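Local structure of ribosomal RNA small subunit methyltransferase Nep1 (Archaeoglobus fulgidus, 3O7B) at residues K63-D68 against K138-R143; E106-T111 against R165-L170; L96-P101 against T123-N128; A35-I40 against E115-N120. The protein probably catalyses methyl transfer from S-adenosyl-L-methionine to N1 of a pseudouridine in small-subunit ribosomal RNA during ribosome biogenesis. All coordinates share one frame; numbering follows the deposited sequence.

Contact 1 (K63-D68 against K138-R143); sequences KILLDD and KLFEER
Lys63 and Glu141 carry the outer, polar half of a loop-on-helix contact in this SPOUT-class methyltransferase, where loop 63-68 lies against the C-terminal end of helix 129-142. The salt bridge is long, with Lys63 NZ 3.5 Å from Glu141 OE1, and no hydrogen bond accompanies it. The same oxygen also meets the lysine methylenes CD and CE, 3.4 Å from Lys63 CE, as the two side chains cross at a slant. Bends at chi2 (-63°) and chi4 (71°) fold the lysine over to this position. With an alanine here, Glu141 would probably lose its charged mate on this loop and become freer to turn. Arg60 brings a like charge close to NZ, a repulsion that the Glu141 carboxylate may ease.

Beneath the ion pair the contact is buried and apolar. Leu65 CD1 approaches the Phe140 ring obliquely and stops 4.2 Å from Phe140 CE1. The leucine also packs on Val133 and Met136 of the same helix, while its backbone N is bound by Glu137 OE2, fixing the loop to the helix through main chain as well as side chain. Phe140 in turn meets Phe155 of strand 150-156 edge-to-face. At the helix end Arg143 takes a positive phi of 77° and its guanidinium folds back over the last turn, making a cation-pi contact with Phe155. Its NH1 donates to a lone pair of Phe140 O, lying in the carbonyl plane, over 2.9 Å.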
loop_
_atom_site.group_PDB
_atom_site.type_symbol
_atom_site.label_atom_id
_atom_site.label_comp_id
_atom_site.label_asym_id
_atom_site.label_seq_id
_atom_site.Cartn_x
_atom_site.Cartn_y
_atom_site.Cartn_z
ATOM N N LYS A 63 -0.436 -14.268 21.286
ATOM C CA LYS A 63 -0.083 -12.853 21.126
ATOM C C LYS A 63 0.222 -12.455 19.673
ATOM O O LYS A 63 0.458 -11.275 19.383
ATOM C CB LYS A 63 1.133 -12.514 21.997
ATOM C CG LYS A 63 1.017 -12.926 23.466
ATOM C CD LYS A 63 -0.119 -12.204 24.159
ATOM C CE LYS A 63 -0.083 -12.442 25.664
ATOM N NZ LYS A 63 1.058 -11.740 26.300
ATOM N N ILE A 64 0.219 -13.434 18.777
ATOM C CA ILE A 64 0.685 -13.231 17.398
ATOM C C ILE A 64 -0.495 -12.991 16.459
ATOM O O ILE A 64 -1.545 -13.642 16.563
ATOM C CB ILE A 64 1.527 -14.433 16.934
ATOM C CG1 ILE A 64 2.825 -14.507 17.754
ATOM C CG2 ILE A 64 1.851 -14.350 15.429
ATOM C CD1 ILE A 64 3.598 -15.808 17.589
ATOM N N LEU A 65 -0.321 -12.022 15.556
ATOM C CA LEU A 65 -1.336 -11.718 14.553
ATOM C C LEU A 65 -1.369 -12.821 13.492
ATOM O O LEU A 65 -0.326 -13.277 13.003
ATOM C CB LEU A 65 -1.031 -10.367 13.892
ATOM C CG LEU A 65 -2.183 -9.591 13.250
ATOM C CD1 LEU A 65 -3.157 -9.004 14.294
ATOM C CD2 LEU A 65 -1.600 -8.465 12.404
ATOM N N LEU A 66 -2.573 -13.252 13.146
ATOM C CA LEU A 66 -2.760 -14.270 12.119
ATOM C C LEU A 66 -2.407 -13.727 10.730
ATOM O O LEU A 66 -2.906 -12.672 10.327
ATOM C CB LEU A 66 -4.204 -14.789 12.170
ATOM C CG LEU A 66 -4.528 -16.001 11.293
ATOM C CD1 LEU A 66 -3.790 -17.248 11.792
ATOM C CD2 LEU A 66 -6.041 -16.241 11.200
ATOM N N ASP A 67 -1.559 -14.458 10.024
ATOM C CA ASP A 67 -0.967 -14.003 8.760
ATOM C C ASP A 67 -0.800 -15.245 7.914
ATOM O O ASP A 67 0.035 -16.108 8.224
ATOM C CB ASP A 67 0.395 -13.354 9.058
ATOM C CG ASP A 67 1.135 -12.874 7.799
ATOM O OD1 ASP A 67 0.856 -13.337 6.675
ATOM O OD2 ASP A 67 2.039 -12.020 7.950
ATOM N N ASP A 68 -1.594 -15.350 6.852
ATOM C CA ASP A 68 -1.572 -16.587 6.072
ATOM C C ASP A 68 -0.321 -16.806 5.222
ATOM O O ASP A 68 -0.144 -17.891 4.668
ATOM C CB ASP A 68 -2.889 -16.821 5.309
ATOM C CG ASP A 68 -2.935 -16.185 3.942
ATOM O OD1 ASP A 68 -2.087 -15.327 3.593
ATOM O OD2 ASP A 68 -3.867 -16.563 3.196
ATOM N N LYS A 138 0.594 -5.301 19.577
ATOM C CA LYS A 138 0.599 -4.489 20.787
ATOM C C LYS A 138 -0.793 -3.914 21.072
ATOM O O LYS A 138 -1.248 -3.900 22.220
ATOM C CB LYS A 138 1.630 -3.368 20.664
ATOM C CG LYS A 138 1.756 -2.519 21.922
ATOM C CD LYS A 138 2.776 -1.417 21.738
ATOM C CE LYS A 138 3.008 -0.708 23.064
ATOM N NZ LYS A 138 4.107 0.290 22.928
ATOM N N LEU A 139 -1.478 -3.440 20.039
ATOM C CA LEU A 139 -2.830 -2.935 20.189
ATOM C C LEU A 139 -3.773 -4.003 20.764
ATOM O O LEU A 139 -4.553 -3.717 21.686
ATOM C CB LEU A 139 -3.334 -2.414 18.840
ATOM C CG LEU A 139 -4.807 -2.017 18.819
ATOM C CD1 LEU A 139 -5.066 -0.768 19.643
ATOM C CD2 LEU A 139 -5.254 -1.822 17.382
ATOM N N PHE A 140 -3.698 -5.232 20.260
ATOM C CA PHE A 140 -4.583 -6.290 20.769
ATOM C C PHE A 140 -4.278 -6.637 22.228
ATOM O O PHE A 140 -5.186 -7.010 22.985
ATOM C CB PHE A 140 -4.539 -7.533 19.881
ATOM C CG PHE A 140 -5.446 -7.454 18.678
ATOM C CD1 PHE A 140 -5.094 -6.712 17.549
ATOM C CD2 PHE A 140 -6.678 -8.100 18.689
ATOM C CE1 PHE A 140 -5.953 -6.637 16.433
ATOM C CE2 PHE A 140 -7.533 -8.036 17.587
ATOM C CZ PHE A 140 -7.175 -7.310 16.463
ATOM N N GLU A 141 -3.016 -6.493 22.618
ATOM C CA GLU A 141 -2.570 -6.775 23.980
ATOM C C GLU A 141 -2.932 -5.662 24.958
ATOM O O GLU A 141 -3.498 -5.929 26.025
ATOM C CB GLU A 141 -1.057 -6.991 23.977
ATOM C CG GLU A 141 -0.430 -7.152 25.366
ATOM C CD GLU A 141 -0.888 -8.396 26.107
ATOM O OE1 GLU A 141 -1.397 -9.358 25.479
ATOM O OE2 GLU A 141 -0.716 -8.416 27.349
ATOM N N GLU A 142 -2.598 -4.423 24.602
ATOM C CA GLU A 142 -2.726 -3.261 25.488
ATOM C C GLU A 142 -4.043 -2.507 25.325
ATOM O O GLU A 142 -4.422 -1.718 26.194
ATOM C CB GLU A 142 -1.540 -2.308 25.291
ATOM C CG GLU A 142 -0.216 -3.024 25.522
ATOM C CD GLU A 142 0.969 -2.127 25.816
ATOM O OE1 GLU A 142 0.851 -0.880 25.803
ATOM O OE2 GLU A 142 2.047 -2.701 26.071
ATOM N N ARG A 143 -4.723 -2.746 24.197
ATOM C CA ARG A 143 -6.075 -2.193 23.876
ATOM C C ARG A 143 -6.075 -0.735 23.447
ATOM O O ARG A 143 -7.081 -0.216 22.965
ATOM C CB ARG A 143 -7.095 -2.398 25.025
ATOM C CG ARG A 143 -7.134 -3.801 25.604
ATOM C CD ARG A 143 -7.257 -4.870 24.550
ATOM N NE ARG A 143 -8.575 -4.883 23.914
ATOM C CZ ARG A 143 -8.933 -5.741 22.960
ATOM N NH1 ARG A 143 -8.073 -6.649 22.510
ATOM N NH2 ARG A 143 -10.158 -5.691 22.458
#

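Contact 2 (E106-T111 against R165-L170); sequences EVYVHT and RGRDVL
The Arg167 guanidinium meets its two partners without stacking: Glu106 OE1 lies at its edge, near its plane, and the Tyr108 ring approaches obliquely, the planes of ring and guanidinium 55° apart. Arg167 NH2 donates to Glu106 OE1 at 2.6 Å, the hydrogen bond of a salt bridge. The acceptor uses its anti lone pair, pointing away from the other carboxylate oxygen, and the carboxylate is strongly twisted from the guanidinium. Tyr108 CE2 stands 3.9 Å from Arg167 NH1, and a water lies 2.8 Å from Tyr108 OH, its link to Arg167 NH1 weak and doubtful.

In the parallel half of the sheet, strands 105-111 and 168-172 are separated by strands 28-35 and 189-194. The arginine, extended from CG to NE, reaches across these two strands from just before strand 168-172. Its NE binds Gly27 O and its NH1 binds Ile163 O, which hold the guanidinium's rotation. A leucine in place of Arg167 would probably leave the Glu106 carboxylate without its charged mate and those two carbonyl oxygens without their donors. Glu106 OE2 has a weak hydrogen bond from Trp118 NE1, and the Trp118 ring also meets that of Tyr108.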
loop_
_atom_site.group_PDB
_atom_site.type_symbol
_atom_site.label_atom_id
_atom_site.label_comp_id
_atom_site.label_asym_id
_atom_site.label_seq_id
_atom_site.Cartn_x
_atom_site.Cartn_y
_atom_site.Cartn_z
ATOM N N GLU A 106 -12.989 11.046 10.423
ATOM C CA GLU A 106 -12.519 10.039 11.356
ATOM C C GLU A 106 -12.280 8.730 10.613
ATOM O O GLU A 106 -12.801 8.539 9.510
ATOM C CB GLU A 106 -13.541 9.781 12.468
ATOM C CG GLU A 106 -13.739 10.888 13.485
ATOM C CD GLU A 106 -14.572 10.392 14.673
ATOM O OE1 GLU A 106 -15.795 10.112 14.512
ATOM O OE2 GLU A 106 -14.005 10.252 15.777
ATOM N N VAL A 107 -11.520 7.834 11.240
ATOM C CA VAL A 107 -11.157 6.539 10.677
ATOM C C VAL A 107 -11.409 5.418 11.658
ATOM O O VAL A 107 -10.966 5.474 12.816
ATOM C CB VAL A 107 -9.659 6.522 10.265
ATOM C CG1 VAL A 107 -9.251 5.154 9.740
ATOM C CG2 VAL A 107 -9.416 7.586 9.234
ATOM N N TYR A 108 -12.146 4.402 11.207
ATOM C CA TYR A 108 -12.415 3.224 12.000
ATOM C C TYR A 108 -12.087 1.965 11.247
ATOM O O TYR A 108 -12.194 1.926 10.009
ATOM C CB TYR A 108 -13.907 3.142 12.374
ATOM C CG TYR A 108 -14.391 4.269 13.246
ATOM C CD1 TYR A 108 -14.334 4.154 14.629
ATOM C CD2 TYR A 108 -14.872 5.447 12.695
ATOM C CE1 TYR A 108 -14.784 5.177 15.449
ATOM C CE2 TYR A 108 -15.334 6.478 13.516
ATOM C CZ TYR A 108 -15.275 6.322 14.893
ATOM O OH TYR A 108 -15.711 7.324 15.749
ATOM N N VAL A 109 -11.731 0.931 11.996
ATOM C CA VAL A 109 -11.539 -0.392 11.442
ATOM C C VAL A 109 -12.484 -1.329 12.195
ATOM O O VAL A 109 -12.445 -1.398 13.426
ATOM C CB VAL A 109 -10.072 -0.870 11.588
ATOM C CG1 VAL A 109 -9.922 -2.318 11.102
ATOM C CG2 VAL A 109 -9.132 0.045 10.816
ATOM N N HIS A 110 -13.367 -2.000 11.456
ATOM C CA HIS A 110 -14.223 -3.041 11.991
ATOM C C HIS A 110 -13.582 -4.354 11.589
ATOM O O HIS A 110 -13.279 -4.554 10.402
ATOM C CB HIS A 110 -15.621 -2.839 11.381
ATOM C CG HIS A 110 -16.487 -4.055 11.354
ATOM N ND1 HIS A 110 -17.309 -4.443 12.397
ATOM C CD2 HIS A 110 -16.705 -4.932 10.346
ATOM C CE1 HIS A 110 -17.981 -5.524 12.027
ATOM N NE2 HIS A 110 -17.632 -5.841 10.791
ATOM N N THR A 111 -13.322 -5.229 12.545
ATOM C CA THR A 111 -12.647 -6.483 12.227
ATOM C C THR A 111 -13.648 -7.597 11.895
ATOM O O THR A 111 -14.860 -7.463 12.159
ATOM C CB THR A 111 -11.735 -6.967 13.357
ATOM O OG1 THR A 111 -12.562 -7.455 14.425
ATOM C CG2 THR A 111 -10.846 -5.850 13.870
ATOM N N ARG A 165 -23.888 5.885 13.348
ATOM C CA ARG A 165 -24.922 6.821 13.825
ATOM C C ARG A 165 -24.659 8.234 13.333
ATOM O O ARG A 165 -23.539 8.733 13.450
ATOM C CB ARG A 165 -24.929 6.901 15.359
ATOM C CG ARG A 165 -25.785 5.914 16.074
ATOM C CD ARG A 165 -25.695 6.113 17.606
ATOM N NE ARG A 165 -26.575 7.168 18.113
ATOM C CZ ARG A 165 -26.213 8.189 18.893
ATOM N NH1 ARG A 165 -24.956 8.340 19.290
ATOM N NH2 ARG A 165 -27.129 9.069 19.281
ATOM N N GLY A 166 -25.686 8.889 12.803
ATOM C CA GLY A 166 -25.601 10.297 12.418
ATOM C C GLY A 166 -24.861 10.590 11.128
ATOM O O GLY A 166 -24.620 11.747 10.788
ATOM N N ARG A 167 -24.529 9.530 10.392
ATOM C CA ARG A 167 -23.819 9.674 9.132
ATOM C C ARG A 167 -24.567 8.889 8.063
ATOM O O ARG A 167 -25.112 7.842 8.364
ATOM C CB ARG A 167 -22.393 9.135 9.279
ATOM C CG ARG A 167 -21.507 9.962 10.199
ATOM C CD ARG A 167 -20.291 9.155 10.645
ATOM N NE ARG A 167 -19.367 10.030 11.366
ATOM C CZ ARG A 167 -18.594 9.662 12.381
ATOM N NH1 ARG A 167 -18.603 8.426 12.843
ATOM N NH2 ARG A 167 -17.803 10.567 12.946
ATOM N N ASP A 168 -24.547 9.385 6.829
ATOM C CA ASP A 168 -25.115 8.681 5.659
ATOM C C ASP A 168 -24.161 7.552 5.247
ATOM O O ASP A 168 -23.051 7.829 4.762
ATOM C CB ASP A 168 -25.245 9.647 4.474
ATOM C CG ASP A 168 -26.360 10.664 4.643
ATOM O OD1 ASP A 168 -27.385 10.329 5.266
ATOM O OD2 ASP A 168 -26.203 11.794 4.116
ATOM N N VAL A 169 -24.573 6.306 5.422
ATOM C CA VAL A 169 -23.719 5.168 5.110
ATOM C C VAL A 169 -23.664 4.917 3.619
ATOM O O VAL A 169 -24.717 4.730 2.961
ATOM C CB VAL A 169 -24.144 3.874 5.840
ATOM C CG1 VAL A 169 -23.282 2.696 5.397
ATOM C CG2 VAL A 169 -24.049 4.065 7.343
ATOM N N LEU A 170 -22.450 4.895 3.069
ATOM C CA LEU A 170 -22.217 4.565 1.666
ATOM C C LEU A 170 -21.415 3.283 1.638
ATOM O O LEU A 170 -20.250 3.274 2.068
ATOM C CB LEU A 170 -21.467 5.707 0.981
ATOM C CG LEU A 170 -22.041 7.109 1.115
ATOM C CD1 LEU A 170 -21.095 8.122 0.474
ATOM C CD2 LEU A 170 -23.442 7.198 0.458
HETATM O O HOH W 1 -18.486 7.527 15.212
#

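Contact 3 (L96-P101 against T123-N128); sequences LLLDSP and TRLPRN
Asp99 OD2 is gripped from two sides of a subunit boundary: by Arg127 NH2 of its own chain at 2.8 Å, and by Thr223 OG1 of the second subunit. Asp99 lies in the C-terminal region of helix 87-98, Arg127 lies in the loop leading into helix 129-142, and the contact thus ties together two structural elements that border the homodimer interface. The grip of Arg127 is end-on and bidentate, since its NH1 also reaches Asp99 OD1, at 2.9 Å. Both oxygens use their syn lone pairs, and carboxylate and guanidinium are only 16° from coplanar, so the pair holds each group flat against rotation. A bend at chi3 (78°) swings the guanidinium out of the line of the arginine chain to meet the acid. The backbone around it is held too: Arg127 O accepts from Gln92 NE2 of the second subunit, and the neighbouring Pro126 O accepts from His91 NE2 of helix 87-98.

Next to this polar clasp is a buried leucine pair. Leu98 and Leu125 cross obliquely with their methyl groups in contact, Leu98 CD1 to Leu125 CD1 being 3.6 Å. Leu125 continues onto Leu94 and Leu95 of helix 87-98 and onto Leu135 of helix 129-142, wedging between the two helices. Thr123 shapes the start of the loop with its OG1 bound to Leu152 O, while Asn128 at the other end is the N-cap of the following helix. The Thr123 carbonyl faces the leucine pair, its O 4.0 Å from Leu98 CD1.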
loop_
_atom_site.group_PDB
_atom_site.type_symbol
_atom_site.label_atom_id
_atom_site.label_comp_id
_atom_site.label_asym_id
_atom_site.label_seq_id
_atom_site.Cartn_x
_atom_site.Cartn_y
_atom_site.Cartn_z
ATOM N N LEU A 96 -2.702 4.828 2.805
ATOM C CA LEU A 96 -3.125 5.772 1.792
ATOM C C LEU A 96 -4.102 6.797 2.358
ATOM O O LEU A 96 -3.967 7.993 2.141
ATOM C CB LEU A 96 -3.749 5.050 0.606
ATOM C CG LEU A 96 -4.386 5.945 -0.449
ATOM C CD1 LEU A 96 -3.382 7.016 -0.963
ATOM C CD2 LEU A 96 -4.873 5.095 -1.574
ATOM N N LEU A 97 -5.126 6.303 3.049
ATOM C CA LEU A 97 -6.140 7.195 3.569
ATOM C C LEU A 97 -5.545 8.248 4.512
ATOM O O LEU A 97 -5.841 9.443 4.394
ATOM C CB LEU A 97 -7.209 6.362 4.298
ATOM C CG LEU A 97 -8.386 7.204 4.775
ATOM C CD1 LEU A 97 -9.185 7.802 3.601
ATOM C CD2 LEU A 97 -9.291 6.357 5.637
ATOM N N LEU A 98 -4.695 7.807 5.435
ATOM C CA LEU A 98 -4.149 8.728 6.419
ATOM C C LEU A 98 -3.132 9.705 5.814
ATOM O O LEU A 98 -2.858 10.755 6.414
ATOM C CB LEU A 98 -3.585 7.970 7.608
ATOM C CG LEU A 98 -4.632 7.212 8.449
ATOM C CD1 LEU A 98 -3.931 6.180 9.322
ATOM C CD2 LEU A 98 -5.395 8.182 9.300
ATOM N N ASP A 99 -2.610 9.367 4.633
ATOM C CA ASP A 99 -1.709 10.274 3.883
ATOM C C ASP A 99 -2.449 11.469 3.268
ATOM O O ASP A 99 -1.821 12.422 2.798
ATOM C CB ASP A 99 -1.012 9.513 2.740
ATOM C CG ASP A 99 0.113 8.573 3.212
ATOM O OD1 ASP A 99 0.562 8.621 4.388
ATOM O OD2 ASP A 99 0.567 7.751 2.361
ATOM N N SER A 100 -3.776 11.414 3.212
ATOM C CA SER A 100 -4.576 12.512 2.654
ATOM C C SER A 100 -4.305 13.817 3.405
ATOM O O SER A 100 -4.201 13.820 4.635
ATOM C CB SER A 100 -6.076 12.197 2.745
ATOM O OG SER A 100 -6.844 13.332 2.346
ATOM N N PRO A 101 -4.222 14.943 2.670
ATOM C CA PRO A 101 -4.095 16.218 3.385
ATOM C C PRO A 101 -5.414 16.711 4.009
ATOM O O PRO A 101 -5.414 17.668 4.779
ATOM C CB PRO A 101 -3.627 17.178 2.292
ATOM C CG PRO A 101 -4.249 16.661 1.077
ATOM C CD PRO A 101 -4.204 15.136 1.211
ATOM N N THR A 123 -2.607 9.908 13.476
ATOM C CA THR A 123 -1.697 8.780 13.665
ATOM C C THR A 123 -0.831 8.527 12.423
ATOM O O THR A 123 -1.342 8.483 11.297
ATOM C CB THR A 123 -2.500 7.495 13.999
ATOM O OG1 THR A 123 -3.199 7.710 15.223
ATOM C CG2 THR A 123 -1.596 6.286 14.161
ATOM N N ARG A 124 0.481 8.365 12.627
ATOM C CA ARG A 124 1.392 7.931 11.572
ATOM C C ARG A 124 1.638 6.452 11.762
ATOM O O ARG A 124 2.372 6.049 12.672
ATOM C CB ARG A 124 2.740 8.667 11.651
ATOM C CG ARG A 124 2.714 10.167 11.415
ATOM C CD ARG A 124 4.172 10.707 11.289
ATOM N NE ARG A 124 5.095 10.083 12.245
ATOM C CZ ARG A 124 5.383 10.564 13.459
ATOM N NH1 ARG A 124 4.838 11.701 13.866
ATOM N NH2 ARG A 124 6.225 9.901 14.260
ATOM N N LEU A 125 1.024 5.626 10.929
ATOM C CA LEU A 125 1.197 4.186 11.060
ATOM C C LEU A 125 2.528 3.776 10.457
ATOM O O LEU A 125 2.980 4.429 9.508
ATOM C CB LEU A 125 0.071 3.428 10.341
ATOM C CG LEU A 125 -1.293 3.532 11.016
ATOM C CD1 LEU A 125 -2.339 3.015 10.041
ATOM C CD2 LEU A 125 -1.369 2.804 12.352
ATOM N N PRO A 126 3.126 2.681 10.964
ATOM C CA PRO A 126 4.359 2.175 10.327
ATOM C C PRO A 126 4.086 1.805 8.873
ATOM O O PRO A 126 3.108 1.115 8.559
ATOM C CB PRO A 126 4.694 0.919 11.135
ATOM C CG PRO A 126 3.952 1.074 12.435
ATOM C CD PRO A 126 2.722 1.854 12.118
ATOM N N ARG A 127 4.968 2.252 7.993
ATOM C CA ARG A 127 4.855 1.957 6.571
ATOM C C ARG A 127 5.376 0.566 6.232
ATOM O O ARG A 127 4.940 -0.038 5.248
ATOM C CB ARG A 127 5.527 3.057 5.753
ATOM C CG ARG A 127 4.915 4.412 6.141
ATOM C CD ARG A 127 5.236 5.460 5.162
ATOM N NE ARG A 127 4.421 5.386 3.955
ATOM C CZ ARG A 127 3.242 5.984 3.790
ATOM N NH1 ARG A 127 2.659 6.639 4.793
ATOM N NH2 ARG A 127 2.641 5.904 2.624
ATOM N N ASN A 128 6.279 0.059 7.068
ATOM C CA ASN A 128 6.793 -1.281 6.916
ATOM C C ASN A 128 5.773 -2.242 7.508
ATOM O O ASN A 128 5.360 -2.094 8.666
ATOM C CB ASN A 128 8.142 -1.404 7.621
ATOM C CG ASN A 128 8.662 -2.811 7.612
ATOM O OD1 ASN A 128 8.237 -3.645 8.415
ATOM N ND2 ASN A 128 9.561 -3.106 6.686
#

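Contact 4 (A35-I40 against E115-N120); sequences ASLELI and EIIWVN
Leu37 and Ile117 make the close part of this contact through a single pair of methyl groups, Leu37 CD2 to Ile117 CD1 at 4.0 Å. The two side chains cross at about a right angle, each presenting the end of a branch. For Leu37 this follows from CG standing roughly anti to the backbone N (chi1 -160°), which carries the methyls toward the strand.

The other side is looser. Glu115 is partly exposed, and its OE1 comes no nearer than 4.5 Å to Leu37 O; both are acceptors and no bond joins them. OE1 is instead satisfied by Thr111 OG1, whereas Leu37 O is buried with no polar partner in the model. Leu37 closes an inverse gamma turn centred on Ser36, through a weak bond from its N to Ala35 O. Ser36 OG also meets Arg86 N, the backbone of a residue predicted to interact with substrate rRNA.

The methyl pair belongs to a wider apolar layer: Leu37 packs on Met136 and Phe140 of helix 129-142, while Ile117 touches Thr111 of strand 105-111 and Ile153 and Phe155 of strand 150-156.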
loop_
_atom_site.group_PDB
_atom_site.type_symbol
_atom_site.label_atom_id
_atom_site.label_comp_id
_atom_site.label_asym_id
_atom_site.label_seq_id
_atom_site.Cartn_x
_atom_site.Cartn_y
_atom_site.Cartn_z
ATOM N N ALA A 35 -12.225 -6.235 8.478
ATOM C CA ALA A 35 -10.772 -6.267 8.271
ATOM C C ALA A 35 -10.198 -7.560 8.806
ATOM O O ALA A 35 -10.593 -8.071 9.873
ATOM C CB ALA A 35 -10.106 -5.077 8.902
ATOM N N SER A 36 -9.254 -8.104 8.049
ATOM C CA SER A 36 -8.684 -9.413 8.286
ATOM C C SER A 36 -7.574 -9.285 9.327
ATOM O O SER A 36 -6.371 -9.449 9.034
ATOM C CB SER A 36 -8.166 -9.949 6.948
ATOM O OG SER A 36 -7.852 -11.322 7.016
ATOM N N LEU A 37 -7.994 -8.976 10.553
ATOM C CA LEU A 37 -7.106 -8.581 11.626
ATOM C C LEU A 37 -7.550 -9.286 12.903
ATOM O O LEU A 37 -8.595 -8.960 13.479
ATOM C CB LEU A 37 -7.212 -7.072 11.765
ATOM C CG LEU A 37 -6.187 -6.196 12.428
ATOM C CD1 LEU A 37 -4.905 -6.215 11.614
ATOM C CD2 LEU A 37 -6.768 -4.808 12.466
ATOM N N GLU A 38 -6.764 -10.270 13.315
ATOM C CA GLU A 38 -7.050 -11.053 14.517
ATOM C C GLU A 38 -5.801 -11.761 15.004
ATOM O O GLU A 38 -4.886 -12.048 14.214
ATOM C CB GLU A 38 -8.155 -12.089 14.234
ATOM C CG GLU A 38 -7.724 -13.284 13.392
ATOM C CD GLU A 38 -8.895 -14.119 12.938
ATOM O OE1 GLU A 38 -9.684 -14.530 13.821
ATOM O OE2 GLU A 38 -9.036 -14.356 11.722
ATOM N N LEU A 39 -5.780 -12.074 16.296
ATOM C CA LEU A 39 -4.743 -12.923 16.850
ATOM C C LEU A 39 -5.000 -14.388 16.479
ATOM O O LEU A 39 -6.113 -14.756 16.095
ATOM C CB LEU A 39 -4.659 -12.739 18.371
ATOM C CG LEU A 39 -4.342 -11.318 18.844
ATOM C CD1 LEU A 39 -4.390 -11.229 20.362
ATOM C CD2 LEU A 39 -2.998 -10.849 18.298
ATOM N N ILE A 40 -3.968 -15.215 16.571
ATOM C CA ILE A 40 -4.108 -16.621 16.198
ATOM C C ILE A 40 -5.232 -17.259 17.042
ATOM O O ILE A 40 -5.176 -17.190 18.276
ATOM C CB ILE A 40 -2.763 -17.375 16.350
ATOM C CG1 ILE A 40 -1.743 -16.847 15.323
ATOM C CG2 ILE A 40 -2.966 -18.883 16.142
ATOM C CD1 ILE A 40 -0.322 -17.381 15.499
ATOM N N GLU A 115 -14.982 -6.416 16.246
ATOM C CA GLU A 115 -14.368 -5.402 17.099
ATOM C C GLU A 115 -14.262 -4.084 16.338
ATOM O O GLU A 115 -14.151 -4.089 15.104
ATOM C CB GLU A 115 -12.980 -5.838 17.550
ATOM C CG GLU A 115 -12.976 -7.122 18.333
ATOM C CD GLU A 115 -11.771 -7.969 18.025
ATOM O OE1 GLU A 115 -11.483 -8.205 16.820
ATOM O OE2 GLU A 115 -11.108 -8.411 18.986
ATOM N N ILE A 116 -14.299 -2.974 17.063
ATOM C CA ILE A 116 -14.232 -1.644 16.500
ATOM C C ILE A 116 -12.943 -0.979 16.995
ATOM O O ILE A 116 -12.737 -0.848 18.206
ATOM C CB ILE A 116 -15.478 -0.793 16.900
ATOM C CG1 ILE A 116 -16.783 -1.396 16.328
ATOM C CG2 ILE A 116 -15.322 0.636 16.454
ATOM C CD1 ILE A 116 -16.802 -1.527 14.807
ATOM N N ILE A 117 -12.084 -0.583 16.058
ATOM C CA ILE A 117 -10.860 0.142 16.368
ATOM C C ILE A 117 -10.965 1.550 15.815
ATOM O O ILE A 117 -11.285 1.760 14.635
ATOM C CB ILE A 117 -9.641 -0.577 15.744
ATOM C CG1 ILE A 117 -9.498 -1.996 16.283
ATOM C CG2 ILE A 117 -8.363 0.262 15.918
ATOM C CD1 ILE A 117 -8.649 -2.921 15.405
ATOM N N TRP A 118 -10.717 2.532 16.670
ATOM C CA TRP A 118 -10.671 3.913 16.253
ATOM C C TRP A 118 -9.200 4.293 16.022
ATOM O O TRP A 118 -8.349 3.972 16.865
ATOM C CB TRP A 118 -11.293 4.802 17.344
ATOM C CG TRP A 118 -11.166 6.268 17.083
ATOM C CD1 TRP A 118 -11.909 7.010 16.222
ATOM C CD2 TRP A 118 -10.248 7.181 17.709
ATOM N NE1 TRP A 118 -11.506 8.322 16.250
ATOM C CE2 TRP A 118 -10.489 8.456 17.160
ATOM C CE3 TRP A 118 -9.240 7.039 18.671
ATOM C CZ2 TRP A 118 -9.774 9.597 17.548
ATOM C CZ3 TRP A 118 -8.508 8.178 19.043
ATOM C CH2 TRP A 118 -8.790 9.435 18.487
ATOM N N VAL A 119 -8.928 4.948 14.895
ATOM C CA VAL A 119 -7.588 5.430 14.551
ATOM C C VAL A 119 -7.627 6.949 14.483
ATOM O O VAL A 119 -8.296 7.512 13.625
ATOM C CB VAL A 119 -7.085 4.833 13.194
ATOM C CG1 VAL A 119 -5.649 5.272 12.925
ATOM C CG2 VAL A 119 -7.161 3.308 13.199
ATOM N N ASN A 120 -6.927 7.619 15.408
ATOM C CA ASN A 120 -6.805 9.061 15.385
ATOM C C ASN A 120 -6.330 9.515 14.012
ATOM O O ASN A 120 -5.401 8.942 13.445
ATOM C CB ASN A 120 -5.793 9.454 16.474
ATOM C CG ASN A 120 -5.706 10.956 16.725
ATOM O OD1 ASN A 120 -5.790 11.779 15.822
ATOM N ND2 ASN A 120 -5.481 11.307 17.999
#

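Overall arrangement
The four contacts illustrate how loops, helices and a mixed sheet together gather distant parts of one chain. Their first segments come in the order 35-40, 63-68, 96-101 and 106-111, and most of the closed loops interlock; only contact 3 is nested within another, that of contact 1. Contacts 1 and 4 lie closest, centres 9 Å apart, joined by backbone hydrogen bonds between loops 35-40 and 63-68. Contacts 2 and 4 share the sheet through neighbouring strands 105-111 and 116-119, and Val107 packs contact 2 onto Leu97 and Leu98 of contact 3. Contacts 1 and 2, 23 Å apart between centres, lie on opposite sides of the chain's centre. Contacts 1 and 3 both border the second subunit of the homodimer.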